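Local atomic coordinates of nsp9 (PDB entry 5YM6), a protein that probably binds single-stranded nucleic acid within the coronavirus replication machinery, an activity that its dimerization strengthens. Residues B[3-15]-B[25-39]. Numbering follows the deposited sequence.
Sequences ELCLRNVFTAQNT and TVKSFYVTRTGKKIL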
loop_
_atom_site.group_PDB
_atom_site.type_symbol
_atom_site.label_atom_id
_atom_site.label_comp_id
_atom_site.label_asym_id
_atom_site.label_seq_id
_atom_site.Cartn_x
_atom_site.Cartn_y
_atom_site.Cartn_z
ATOM N N GLU B 3 2.392 -9.055 16.265
ATOM C CA GLU B 3 3.101 -7.789 16.131
ATOM C C GLU B 3 3.103 -7.326 14.673
ATOM O O GLU B 3 3.205 -8.133 13.749
ATOM C CB GLU B 3 4.536 -7.906 16.661
ATOM C CG GLU B 3 5.437 -6.745 16.250
ATOM C CD GLU B 3 6.891 -6.956 16.620
ATOM O OE1 GLU B 3 7.168 -7.300 17.790
ATOM O OE2 GLU B 3 7.757 -6.780 15.732
ATOM N N LEU B 4 2.968 -6.020 14.475
ATOM C CA LEU B 4 2.964 -5.443 13.141
ATOM C C LEU B 4 4.387 -5.126 12.676
ATOM O O LEU B 4 5.111 -4.380 13.333
ATOM C CB LEU B 4 2.103 -4.179 13.118
ATOM C CG LEU B 4 2.226 -3.242 11.916
ATOM C CD1 LEU B 4 1.361 -3.714 10.758
ATOM C CD2 LEU B 4 1.865 -1.821 12.330
ATOM N N CYS B 5 4.776 -5.718 11.548
ATOM C CA CYS B 5 6.060 -5.432 10.914
ATOM C C CYS B 5 5.903 -4.312 9.898
ATOM O O CYS B 5 5.305 -4.507 8.835
ATOM C CB CYS B 5 6.617 -6.679 10.224
ATOM S SG CYS B 5 7.011 -8.050 11.330
ATOM N N LEU B 6 6.428 -3.137 10.215
ATOM C CA LEU B 6 6.311 -2.025 9.285
ATOM C C LEU B 6 7.123 -2.328 8.033
ATOM O O LEU B 6 8.176 -2.958 8.089
ATOM C CB LEU B 6 6.750 -0.708 9.928
ATOM C CG LEU B 6 5.661 -0.098 10.822
ATOM C CD1 LEU B 6 5.893 1.385 11.093
ATOM C CD2 LEU B 6 4.272 -0.324 10.216
ATOM N N ARG B 7 6.587 -1.924 6.894
ATOM C CA ARG B 7 7.279 -2.119 5.636
ATOM C C ARG B 7 7.696 -0.762 5.103
ATOM O O ARG B 7 7.023 0.235 5.334
ATOM C CB ARG B 7 6.386 -2.859 4.641
ATOM C CG ARG B 7 6.081 -4.299 5.023
ATOM C CD ARG B 7 4.900 -4.809 4.222
ATOM N NE ARG B 7 4.739 -6.259 4.288
ATOM C CZ ARG B 7 4.153 -6.913 5.286
ATOM N NH1 ARG B 7 4.061 -8.234 5.233
ATOM N NH2 ARG B 7 3.664 -6.259 6.336
ATOM N N ASN B 8 8.820 -0.714 4.404
ATOM C CA ASN B 8 9.247 0.526 3.798
ATOM C C ASN B 8 9.405 0.347 2.303
ATOM O O ASN B 8 9.500 -0.781 1.813
ATOM C CB ASN B 8 10.561 1.017 4.409
ATOM C CG ASN B 8 10.374 1.625 5.783
ATOM O OD1 ASN B 8 9.337 2.219 6.076
ATOM N ND2 ASN B 8 11.382 1.482 6.634
ATOM N N VAL B 9 9.401 1.463 1.589
ATOM C CA VAL B 9 9.744 1.472 0.174
ATOM C C VAL B 9 11.035 2.274 -0.026
ATOM O O VAL B 9 11.158 3.400 0.460
ATOM C CB VAL B 9 8.611 2.084 -0.699
ATOM C CG1 VAL B 9 9.071 2.254 -2.139
ATOM C CG2 VAL B 9 7.344 1.233 -0.632
ATOM N N PHE B 10 12.011 1.711 -0.731
ATOM C CA PHE B 10 13.131 2.540 -1.144
ATOM C C PHE B 10 13.402 2.274 -2.612
ATOM O O PHE B 10 13.091 1.202 -3.132
ATOM C CB PHE B 10 14.381 2.313 -0.264
ATOM C CG PHE B 10 15.274 1.179 -0.707
ATOM C CD1 PHE B 10 15.079 -0.108 -0.233
ATOM C CD2 PHE B 10 16.340 1.409 -1.565
ATOM C CE1 PHE B 10 15.905 -1.152 -0.636
ATOM C CE2 PHE B 10 17.172 0.368 -1.962
ATOM C CZ PHE B 10 16.952 -0.909 -1.501
ATOM N N THR B 11 13.971 3.269 -3.269
ATOM C CA THR B 11 14.161 3.231 -4.708
ATOM C C THR B 11 15.629 3.210 -5.102
ATOM O O THR B 11 16.469 3.850 -4.467
ATOM C CB THR B 11 13.476 4.434 -5.372
ATOM O OG1 THR B 11 14.065 5.644 -4.885
ATOM C CG2 THR B 11 11.993 4.444 -5.049
ATOM N N ALA B 12 15.937 2.454 -6.147
ATOM C CA ALA B 12 17.267 2.481 -6.742
ATOM C C ALA B 12 17.143 2.319 -8.251
ATOM O O ALA B 12 16.187 2.781 -8.837
ATOM C CB ALA B 12 18.139 1.400 -6.140
ATOM N N GLN B 13 18.108 1.673 -8.892
ATOM C CA GLN B 13 18.044 1.536 -10.338
ATOM C C GLN B 13 18.269 0.103 -10.770
ATOM O O GLN B 13 19.048 -0.616 -10.167
ATOM C CB GLN B 13 19.075 2.442 -11.016
ATOM C CG GLN B 13 18.782 3.936 -10.843
ATOM C CD GLN B 13 19.941 4.829 -11.270
ATOM O OE1 GLN B 13 20.978 4.892 -10.597
ATOM N NE2 GLN B 13 19.759 5.545 -12.382
ATOM N N ASN B 14 17.593 -0.304 -11.830
ATOM C CA ASN B 14 17.847 -1.612 -12.421
ATOM C C ASN B 14 17.962 -1.469 -13.937
ATOM O O ASN B 14 17.695 -0.405 -14.494
ATOM C CB ASN B 14 16.727 -2.617 -12.063
ATOM C CG ASN B 14 16.861 -3.207 -10.653
ATOM O OD1 ASN B 14 16.789 -2.502 -9.659
ATOM N ND2 ASN B 14 17.013 -4.529 -10.579
ATOM N N THR B 15 18.349 -2.548 -14.597
ATOM C CA THR B 15 18.386 -2.577 -16.047
ATOM C C THR B 15 17.198 -3.381 -16.540
ATOM O O THR B 15 16.965 -4.500 -16.078
ATOM C CB THR B 15 19.694 -3.187 -16.552
ATOM O OG1 THR B 15 20.789 -2.389 -16.079
ATOM C CG2 THR B 15 19.714 -3.236 -18.084
ATOM N N THR B 25 18.252 1.788 -18.340
ATOM C CA THR B 25 18.220 1.891 -16.890
ATOM C C THR B 25 16.857 2.405 -16.445
ATOM O O THR B 25 16.296 3.321 -17.060
ATOM C CB THR B 25 19.348 2.814 -16.358
ATOM O OG1 THR B 25 19.115 3.097 -14.972
ATOM C CG2 THR B 25 19.349 4.106 -17.088
ATOM N N VAL B 26 16.314 1.803 -15.391
ATOM C CA VAL B 26 15.002 2.188 -14.876
ATOM C C VAL B 26 15.052 2.456 -13.369
ATOM O O VAL B 26 15.941 1.977 -12.674
ATOM C CB VAL B 26 13.932 1.094 -15.162
ATOM C CG1 VAL B 26 13.771 0.876 -16.662
ATOM C CG2 VAL B 26 14.304 -0.232 -14.480
ATOM N N LYS B 27 14.097 3.235 -12.875
ATOM C CA LYS B 27 13.941 3.455 -11.447
ATOM C C LYS B 27 13.228 2.265 -10.832
ATOM O O LYS B 27 12.161 1.871 -11.312
ATOM C CB LYS B 27 13.157 4.732 -11.181
ATOM C CG LYS B 27 12.852 4.973 -9.721
ATOM C CD LYS B 27 12.288 6.376 -9.525
ATOM C CE LYS B 27 12.169 6.750 -8.063
ATOM N NZ LYS B 27 11.482 8.068 -7.935
ATOM N N SER B 28 13.804 1.689 -9.783
ATOM C CA SER B 28 13.214 0.495 -9.181
ATOM C C SER B 28 12.649 0.760 -7.797
ATOM O O SER B 28 13.218 1.523 -7.019
ATOM C CB SER B 28 14.254 -0.618 -9.117
ATOM O OG SER B 28 15.429 -0.145 -8.468
ATOM N N PHE B 29 11.538 0.093 -7.485
ATOM C CA PHE B 29 10.851 0.249 -6.205
ATOM C C PHE B 29 10.919 -1.060 -5.445
ATOM O O PHE B 29 10.416 -2.080 -5.902
ATOM C CB PHE B 29 9.391 0.663 -6.407
ATOM C CG PHE B 29 9.232 2.032 -7.012
ATOM C CD1 PHE B 29 9.464 2.242 -8.367
ATOM C CD2 PHE B 29 8.876 3.107 -6.228
ATOM C CE1 PHE B 29 9.327 3.499 -8.917
ATOM C CE2 PHE B 29 8.741 4.371 -6.784
ATOM C CZ PHE B 29 8.968 4.560 -8.115
ATOM N N TYR B 30 11.566 -1.026 -4.289
ATOM C CA TYR B 30 11.680 -2.204 -3.451
ATOM C C TYR B 30 10.806 -2.046 -2.212
ATOM O O TYR B 30 10.715 -0.964 -1.658
ATOM C CB TYR B 30 13.131 -2.432 -3.020
ATOM C CG TYR B 30 14.061 -2.863 -4.129
ATOM C CD1 TYR B 30 14.750 -1.931 -4.891
ATOM C CD2 TYR B 30 14.263 -4.209 -4.388
ATOM C CE1 TYR B 30 15.603 -2.329 -5.897
ATOM C CE2 TYR B 30 15.117 -4.622 -5.388
ATOM C CZ TYR B 30 15.787 -3.674 -6.135
ATOM O OH TYR B 30 16.630 -4.086 -7.128
ATOM N N VAL B 31 10.171 -3.130 -1.790
ATOM C CA VAL B 31 9.536 -3.145 -0.481
ATOM C C VAL B 31 10.452 -3.918 0.456
ATOM O O VAL B 31 10.882 -5.024 0.134
ATOM C CB VAL B 31 8.133 -3.770 -0.507
ATOM C CG1 VAL B 31 7.612 -3.951 0.924
ATOM C CG2 VAL B 31 7.182 -2.877 -1.301
ATOM N N THR B 32 10.742 -3.326 1.605
ATOM C CA THR B 32 11.546 -3.984 2.621
ATOM C C THR B 32 10.682 -4.387 3.805
ATOM O O THR B 32 9.747 -3.674 4.174
ATOM C CB THR B 32 12.679 -3.083 3.144
ATOM O OG1 THR B 32 12.114 -1.976 3.858
ATOM C CG2 THR B 32 13.519 -2.563 2.001
ATOM N N ARG B 33 11.032 -5.522 4.397
ATOM C CA ARG B 33 10.370 -6.025 5.596
ATOM C C ARG B 33 11.267 -7.051 6.272
ATOM O O ARG B 33 11.769 -7.966 5.620
ATOM C CB ARG B 33 9.020 -6.650 5.258
ATOM C CG ARG B 33 8.220 -7.080 6.479
ATOM C CD ARG B 33 7.338 -8.282 6.168
ATOM N NE ARG B 33 6.521 -8.662 7.319
ATOM C CZ ARG B 33 6.913 -9.513 8.264
ATOM N NH1 ARG B 33 6.106 -9.798 9.279
ATOM N NH2 ARG B 33 8.116 -10.071 8.202
ATOM N N THR B 34 11.460 -6.891 7.580
ATOM C CA THR B 34 12.255 -7.832 8.368
ATOM C C THR B 34 13.653 -8.024 7.771
ATOM O O THR B 34 14.121 -9.150 7.620
ATOM C CB THR B 34 11.528 -9.172 8.478
ATOM N N GLY B 35 14.297 -6.920 7.408
ATOM C CA GLY B 35 15.640 -6.962 6.850
ATOM C C GLY B 35 15.801 -7.615 5.482
ATOM O O GLY B 35 16.922 -7.913 5.066
ATOM N N LYS B 36 14.695 -7.843 4.779
ATOM C CA LYS B 36 14.749 -8.402 3.430
ATOM C C LYS B 36 14.065 -7.465 2.444
ATOM O O LYS B 36 13.148 -6.741 2.822
ATOM C CB LYS B 36 14.098 -9.770 3.383
ATOM N N LYS B 37 14.497 -7.486 1.187
ATOM C CA LYS B 37 13.865 -6.629 0.184
ATOM C C LYS B 37 13.307 -7.437 -0.981
ATOM O O LYS B 37 13.789 -8.534 -1.290
ATOM C CB LYS B 37 14.855 -5.571 -0.335
ATOM C CG LYS B 37 15.964 -6.094 -1.212
ATOM C CD LYS B 37 16.764 -4.930 -1.816
ATOM C CE LYS B 37 17.585 -5.388 -3.014
ATOM N NZ LYS B 37 18.719 -6.289 -2.625
ATOM N N ILE B 38 12.284 -6.888 -1.638
ATOM C CA ILE B 38 11.706 -7.536 -2.809
ATOM C C ILE B 38 11.444 -6.475 -3.887
ATOM O O ILE B 38 10.938 -5.400 -3.590
ATOM C CB ILE B 38 10.398 -8.302 -2.461
ATOM C CG1 ILE B 38 9.723 -8.832 -3.731
ATOM C CG2 ILE B 38 9.458 -7.429 -1.671
ATOM C CD1 ILE B 38 8.644 -9.904 -3.468
ATOM N N LEU B 39 11.828 -6.760 -5.125
ATOM C CA LEU B 39 11.556 -5.821 -6.216
ATOM C C LEU B 39 10.078 -5.888 -6.584
ATOM O O LEU B 39 9.583 -6.941 -6.968
ATOM C CB LEU B 39 12.426 -6.133 -7.431
ATOM C CG LEU B 39 12.135 -5.263 -8.661
ATOM C CD1 LEU B 39 12.454 -3.839 -8.307
ATOM C CD2 LEU B 39 12.922 -5.740 -9.872
#
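The F10 ring carries Y30 CD1 over one face and meets T32 CG2 at its edge, in plane, with K37 CD also near the rim. Its plane and that of the Y30 ring differ by only 16°, but the centroids lie 5.4 Å apart, so the rings slide past each other with little overlap. On the reverse side of the sheet, T11 CG2 sits over the face of the F29 ring, 4.0 Å from its centroid, a CH-pi contact, while V9 CG1 lies at that ring's edge. The Y30 ring has F10 O in plane at its edge and L39 CD1 over one face, toward the rim. R33 CD lies over the rim of one face of the R7 guanidinium, and R7 also packs on L93 of helix 92-105 and on I99 of the second subunit. The Y30 hydroxyl donates to N14 OD1 (OH to OD1 3.0 Å), arriving in the carbonyl plane on a lone pair. N14 CG stands anti to its own carbonyl carbon (chi1 -79°), which turns the amide toward Y30; ND2 is engaged by T53 O on the adjoining strand. The antiparallel hairpin of strands 8-18 and 23-33, at the middle of the nsp9 sheet, supplies most of these residues; K37 and L39 come from strand 36-44. Paired backbone bonds join N8 to T32, F10 to Y30, A12 to S28 and N14 to V26; the straightest, S28 N to A12 O (2.8 Å), is almost linear, 176° at the hydrogen.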